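Local coordinates for phosphoacetylglucosamine mutase (Aspergillus lentulus, PDB 5OAW), which interconverts N-acetylglucosamine 6-phosphate and N-acetylglucosamine 1-phosphate, a magnesium-dependent mutase step on the route to UDP-N-acetylglucosamine, at residues A[328-333]-A[372-377]; A[318-323]-A[412-417]. All blocks are in the same frame, centred on the assembly; numbering follows the deposited sequence.

Contact 1: residues A[328-333]-A[372-377]; sequences QKLKIG and RFDVGV
Gly333 lies flat beneath the ring of Phe373, and a few residues away the carboxylate of Asp374 takes the backbone N-H of Lys331; from there the segments run on as parallel strands. The glycine CA sits 3.6 Å from the centroid of the Phe373 ring and only 13° off the ring normal, a CH-pi contact with the backbone itself. With its CG anti to the carbonyl carbon (chi1 -69°), the phenylalanine brings its ring over the strand, while Lys331 O lies at the ring edge.

The carboxylate of Asp374 works in two directions. Its OD1 accepts Lys331 N at 2.9 Å in an almost straight bond (170°), met on the anti side, and Asp374 CB packs across the side chain of Leu330. OD2 is held by Ser390 and Asn392, joining the strand entry to the start of helix 391-399. Lys331 O in turn receives two donors: Asp374 N at 2.7 Å, bent but in the carbonyl plane, and Val375 N at 3.2 Å, straighter but tilted from it. Regular parallel pairing follows, Gly333 N to Val375 O at 3.0 Å and Val377 N to Gly333 O at 2.9 Å, and on the face turned to helix 306-323 Ile332 lies side by side with Val375.

Lys331 thus has both its N-H and its carbonyl bound by the 372-377 segment, consistent with a register set at the mouth of the strand pair, ahead of the regular bonds. Lys331 NZ stays 5.2 Å from Asp374 OD1, the charges not in contact, and may add a mild electrostatic pull.

Contact 2: residues A[318-323]-A[412-417]; sequences GDLARS and ECLQAL
Leu320 projects from helix 306-323 into a notch formed by Cys413, Leu414 and Leu417 of helix 408-420, and its two methyls divide the work. CD1 meets CD1 of Leu417 tip to tip at 3.6 Å, the closest approach of the contact, and also lies 4.0 Å from Leu414 CD1. CD2 turns to the cysteine, 3.7 Å from Cys413 CB, with SG lying near both methyls. The sulfur is placed there by a chi1 of -166°, which sets it anti to its backbone N.

Around this apolar core the packing thins. Leu414 CD2 lies against the backbone of helix 306-323, 4.0 Å from Ala321 N, and no hydrogen bond links the two segments. The axes, 10.0 Å apart at closest approach, cross obliquely, their N-to-C directions 133° apart. On the solvent side Ser323, the last residue of helix 306-323, shares a hydrogen bond with the hydroxyl of Ser410, one turn upstream of Leu414.

Helix 408-420 is further enclosed by Val202 of helix 188-202 against Cys413 and Leu417, by Ile397 of helix 391-399 against Leu414, and by Leu434 of helix 428-441 against Leu417, placing the contact within the helical packing beside the 332-336 and 375-379 strands.

How the contacts relate
Contacts 1 and 2 illustrate how an alpha/beta domain is assembled in layers: contact 1 pairs the two central strands of a four-stranded sheet, and contact 2 packs one helix beside that sheet against another. Helix 306-323 takes part in contact 2 and also packs on the sheet, where Ile332 and Val375 touch it; strand 332-336 is the next regular element after it in the chain. The layers meet where Ile332 CD1 lies 3.5 Å from Ala321 CB, and the contact centres are about 12 Å apart. Contact 1 lies at the start of strand 375-379, and the GlcNAc-6-phosphate pocket residue Glu380 just past its other end, so neither contact is part of the sugar-phosphate site.

Contact 1: residues A[328-333]-A[372-377]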
loop_
_atom_site.group_PDB
_atom_site.type_symbol
_atom_site.label_atom_id
_atom_site.label_comp_id
_atom_site.label_asym_id
_atom_site.label_seq_id
_atom_site.Cartn_x
_atom_site.Cartn_y
_atom_site.Cartn_z
ATOM N N GLN A 328 -14.675 -7.003 -23.642
ATOM C CA GLN A 328 -16.054 -6.510 -23.633
ATOM C C GLN A 328 -16.878 -7.013 -22.436
ATOM O O GLN A 328 -17.664 -6.263 -21.858
ATOM C CB GLN A 328 -16.753 -6.808 -24.971
ATOM C CG GLN A 328 -15.990 -6.375 -26.227
ATOM C CD GLN A 328 -15.604 -4.896 -26.241
ATOM O OE1 GLN A 328 -16.428 -4.006 -25.977
ATOM N NE2 GLN A 328 -14.339 -4.628 -26.557
ATOM N N LYS A 329 -16.695 -8.279 -22.065
ATOM C CA LYS A 329 -17.427 -8.888 -20.943
ATOM C C LYS A 329 -17.094 -8.271 -19.566
ATOM O O LYS A 329 -17.940 -8.236 -18.656
ATOM C CB LYS A 329 -17.164 -10.394 -20.906
ATOM C CG LYS A 329 -18.331 -11.277 -21.306
ATOM C CD LYS A 329 -18.165 -12.684 -20.753
ATOM C CE LYS A 329 -17.272 -13.552 -21.639
ATOM N NZ LYS A 329 -17.978 -14.126 -22.826
ATOM N N LEU A 330 -15.855 -7.803 -19.423
ATOM C CA LEU A 330 -15.341 -7.308 -18.150
ATOM C C LEU A 330 -15.101 -5.800 -18.167
ATOM O O LEU A 330 -14.550 -5.249 -19.136
ATOM C CB LEU A 330 -14.059 -8.066 -17.780
ATOM C CG LEU A 330 -14.110 -9.313 -16.870
ATOM C CD1 LEU A 330 -15.462 -10.016 -16.765
ATOM C CD2 LEU A 330 -13.027 -10.295 -17.291
ATOM N N LYS A 331 -15.534 -5.142 -17.096
ATOM C CA LYS A 331 -15.286 -3.721 -16.929
ATOM C C LYS A 331 -13.915 -3.502 -16.289
ATOM O O LYS A 331 -13.701 -3.839 -15.119
ATOM C CB LYS A 331 -16.401 -3.060 -16.112
ATOM C CG LYS A 331 -17.707 -2.868 -16.876
ATOM C CD LYS A 331 -18.556 -1.750 -16.279
ATOM C CE LYS A 331 -19.070 -2.077 -14.878
ATOM N NZ LYS A 331 -20.256 -2.976 -14.901
ATOM N N ILE A 332 -13.001 -2.954 -17.087
ATOM C CA ILE A 332 -11.632 -2.636 -16.678
ATOM C C ILE A 332 -11.435 -1.124 -16.462
ATOM O O ILE A 332 -11.928 -0.315 -17.241
ATOM C CB ILE A 332 -10.609 -3.156 -17.708
ATOM C CG1 ILE A 332 -10.937 -4.607 -18.076
ATOM C CG2 ILE A 332 -9.188 -3.052 -17.152
ATOM C CD1 ILE A 332 -10.235 -5.113 -19.307
ATOM N N GLY A 333 -10.715 -0.764 -15.400
ATOM C CA GLY A 333 -10.440 0.625 -15.073
ATOM C C GLY A 333 -9.186 0.898 -14.274
ATOM O O GLY A 333 -8.630 0.007 -13.626
ATOM N N ARG A 372 -15.029 -1.744 -7.740
ATOM C CA ARG A 372 -16.223 -1.447 -8.514
ATOM C C ARG A 372 -16.021 -1.788 -9.983
ATOM O O ARG A 372 -16.980 -1.770 -10.756
ATOM C CB ARG A 372 -16.613 0.013 -8.339
ATOM C CG ARG A 372 -16.742 0.455 -6.889
ATOM C CD ARG A 372 -18.194 0.643 -6.493
ATOM N NE ARG A 372 -18.367 1.830 -5.656
ATOM C CZ ARG A 372 -18.323 3.094 -6.095
ATOM N NH1 ARG A 372 -18.094 3.373 -7.378
ATOM N NH2 ARG A 372 -18.501 4.091 -5.237
ATOM N N PHE A 373 -14.775 -2.082 -10.365
ATOM C CA PHE A 373 -14.459 -2.648 -11.690
ATOM C C PHE A 373 -14.315 -4.161 -11.571
ATOM O O PHE A 373 -14.157 -4.688 -10.474
ATOM C CB PHE A 373 -13.172 -2.045 -12.288
ATOM C CG PHE A 373 -13.297 -0.598 -12.677
ATOM C CD1 PHE A 373 -12.929 0.413 -11.780
ATOM C CD2 PHE A 373 -13.796 -0.236 -13.939
ATOM C CE1 PHE A 373 -13.057 1.755 -12.139
ATOM C CE2 PHE A 373 -13.930 1.103 -14.296
ATOM C CZ PHE A 373 -13.555 2.095 -13.400
ATOM N N ASP A 374 -14.391 -4.862 -12.697
ATOM C CA ASP A 374 -14.060 -6.282 -12.704
ATOM C C ASP A 374 -12.546 -6.452 -12.560
ATOM O O ASP A 374 -12.074 -7.331 -11.849
ATOM C CB ASP A 374 -14.607 -6.974 -13.957
ATOM C CG ASP A 374 -16.139 -7.071 -13.956
ATOM O OD1 ASP A 374 -16.738 -6.749 -15.004
ATOM O OD2 ASP A 374 -16.747 -7.465 -12.923
ATOM N N VAL A 375 -11.807 -5.582 -13.236
ATOM C CA VAL A 375 -10.374 -5.487 -13.094
ATOM C C VAL A 375 -10.050 -4.025 -12.799
ATOM O O VAL A 375 -10.115 -3.175 -13.686
ATOM C CB VAL A 375 -9.635 -5.985 -14.351
ATOM C CG1 VAL A 375 -8.148 -5.981 -14.101
ATOM C CG2 VAL A 375 -10.086 -7.394 -14.748
ATOM N N GLY A 376 -9.733 -3.745 -11.537
ATOM C CA GLY A 376 -9.370 -2.396 -11.092
ATOM C C GLY A 376 -7.908 -2.218 -10.718
ATOM O O GLY A 376 -7.445 -2.745 -9.702
ATOM N N VAL A 377 -7.189 -1.465 -11.546
ATOM C CA VAL A 377 -5.806 -1.083 -11.287
ATOM C C VAL A 377 -5.837 0.182 -10.407
ATOM O O VAL A 377 -6.446 1.170 -10.792
ATOM C CB VAL A 377 -5.050 -0.822 -12.616
ATOM C CG1 VAL A 377 -3.594 -0.442 -12.360
ATOM C CG2 VAL A 377 -5.146 -2.028 -13.554
#

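Contact 2: residues A[318-323]-A[412-417]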
loop_
_atom_site.group_PDB
_atom_site.type_symbol
_atom_site.label_atom_id
_atom_site.label_comp_id
_atom_site.label_asym_id
_atom_site.label_seq_id
_atom_site.Cartn_x
_atom_site.Cartn_y
_atom_site.Cartn_z
ATOM N N GLY A 318 -5.140 -4.492 -20.168
ATOM C CA GLY A 318 -5.922 -4.108 -21.333
ATOM C C GLY A 318 -5.637 -4.983 -22.538
ATOM O O GLY A 318 -6.563 -5.530 -23.112
ATOM N N ASP A 319 -4.364 -5.132 -22.905
ATOM C CA ASP A 319 -3.967 -5.958 -24.059
ATOM C C ASP A 319 -4.373 -7.424 -23.923
ATOM O O ASP A 319 -4.816 -8.029 -24.900
ATOM C CB ASP A 319 -2.454 -5.889 -24.319
ATOM C CG ASP A 319 -1.988 -4.525 -24.800
ATOM O OD1 ASP A 319 -2.817 -3.597 -24.983
ATOM O OD2 ASP A 319 -0.761 -4.382 -24.985
ATOM N N LEU A 320 -4.213 -7.978 -22.718
ATOM C CA LEU A 320 -4.482 -9.390 -22.463
ATOM C C LEU A 320 -5.959 -9.671 -22.526
ATOM O O LEU A 320 -6.362 -10.620 -23.182
ATOM C CB LEU A 320 -3.942 -9.841 -21.112
ATOM C CG LEU A 320 -2.481 -10.236 -20.989
ATOM C CD1 LEU A 320 -2.183 -10.344 -19.513
ATOM C CD2 LEU A 320 -2.171 -11.556 -21.672
ATOM N N ALA A 321 -6.759 -8.839 -21.854
ATOM C CA ALA A 321 -8.215 -8.950 -21.894
ATOM C C ALA A 321 -8.757 -8.885 -23.325
ATOM O O ALA A 321 -9.724 -9.585 -23.643
ATOM C CB ALA A 321 -8.855 -7.880 -21.035
ATOM N N ARG A 322 -8.124 -8.060 -24.168
ATOM C CA ARG A 322 -8.441 -8.000 -25.598
ATOM C C ARG A 322 -8.165 -9.343 -26.278
ATOM O O ARG A 322 -9.114 -10.025 -26.674
ATOM C CB ARG A 322 -7.715 -6.841 -26.315
ATOM C CG ARG A 322 -8.428 -5.499 -26.222
ATOM C CD ARG A 322 -7.709 -4.409 -27.010
ATOM N NE ARG A 322 -7.743 -3.105 -26.323
ATOM C CZ ARG A 322 -8.802 -2.291 -26.243
ATOM N NH1 ARG A 322 -9.963 -2.623 -26.799
ATOM N NH2 ARG A 322 -8.706 -1.133 -25.596
ATOM N N SER A 323 -6.890 -9.735 -26.369
ATOM C CA SER A 323 -6.487 -10.978 -27.040
ATOM C C SER A 323 -7.100 -12.239 -26.433
ATOM O O SER A 323 -7.266 -13.224 -27.137
ATOM C CB SER A 323 -4.973 -11.110 -27.102
ATOM O OG SER A 323 -4.430 -11.121 -25.799
ATOM N N GLU A 412 -4.416 -17.959 -20.088
ATOM C CA GLU A 412 -3.398 -18.631 -19.271
ATOM C C GLU A 412 -2.633 -17.564 -18.492
ATOM O O GLU A 412 -2.549 -17.625 -17.262
ATOM C CB GLU A 412 -2.479 -19.488 -20.172
ATOM C CG GLU A 412 -1.095 -19.858 -19.629
ATOM C CD GLU A 412 -1.060 -21.169 -18.855
ATOM O OE1 GLU A 412 -1.756 -22.128 -19.263
ATOM O OE2 GLU A 412 -0.318 -21.246 -17.841
ATOM N N CYS A 413 -2.139 -16.568 -19.228
ATOM C CA CYS A 413 -1.396 -15.447 -18.672
ATOM C C CYS A 413 -2.196 -14.663 -17.633
ATOM O O CYS A 413 -1.645 -14.243 -16.613
ATOM C CB CYS A 413 -0.936 -14.530 -19.792
ATOM S SG CYS A 413 0.311 -13.332 -19.286
ATOM N N LEU A 414 -3.497 -14.522 -17.878
ATOM C CA LEU A 414 -4.390 -13.728 -17.038
ATOM C C LEU A 414 -4.780 -14.453 -15.743
ATOM O O LEU A 414 -4.796 -13.850 -14.653
ATOM C CB LEU A 414 -5.628 -13.347 -17.860
ATOM C CG LEU A 414 -6.379 -12.016 -17.791
ATOM C CD1 LEU A 414 -5.540 -10.817 -17.389
ATOM C CD2 LEU A 414 -6.969 -11.780 -19.170
ATOM N N GLN A 415 -5.100 -15.740 -15.874
ATOM C CA GLN A 415 -5.341 -16.624 -14.726
ATOM C C GLN A 415 -4.135 -16.576 -13.762
ATOM O O GLN A 415 -4.308 -16.343 -12.561
ATOM C CB GLN A 415 -5.673 -18.056 -15.213
ATOM C CG GLN A 415 -5.828 -19.156 -14.150
ATOM C CD GLN A 415 -7.034 -18.980 -13.236
ATOM O OE1 GLN A 415 -8.189 -18.958 -13.685
ATOM N NE2 GLN A 415 -6.769 -18.866 -11.938
ATOM N N ALA A 416 -2.933 -16.756 -14.315
ATOM C CA ALA A 416 -1.680 -16.630 -13.581
ATOM C C ALA A 416 -1.552 -15.320 -12.804
ATOM O O ALA A 416 -1.116 -15.318 -11.650
ATOM C CB ALA A 416 -0.507 -16.794 -14.528
ATOM N N LEU A 417 -1.966 -14.221 -13.434
ATOM C CA LEU A 417 -1.844 -12.893 -12.855
ATOM C C LEU A 417 -2.692 -12.747 -11.631
ATOM O O LEU A 417 -2.288 -12.060 -10.698
ATOM C CB LEU A 417 -2.185 -11.802 -13.867
ATOM C CG LEU A 417 -1.092 -11.419 -14.865
ATOM C CD1 LEU A 417 -1.669 -10.490 -15.911
ATOM C CD2 LEU A 417 0.067 -10.746 -14.161
#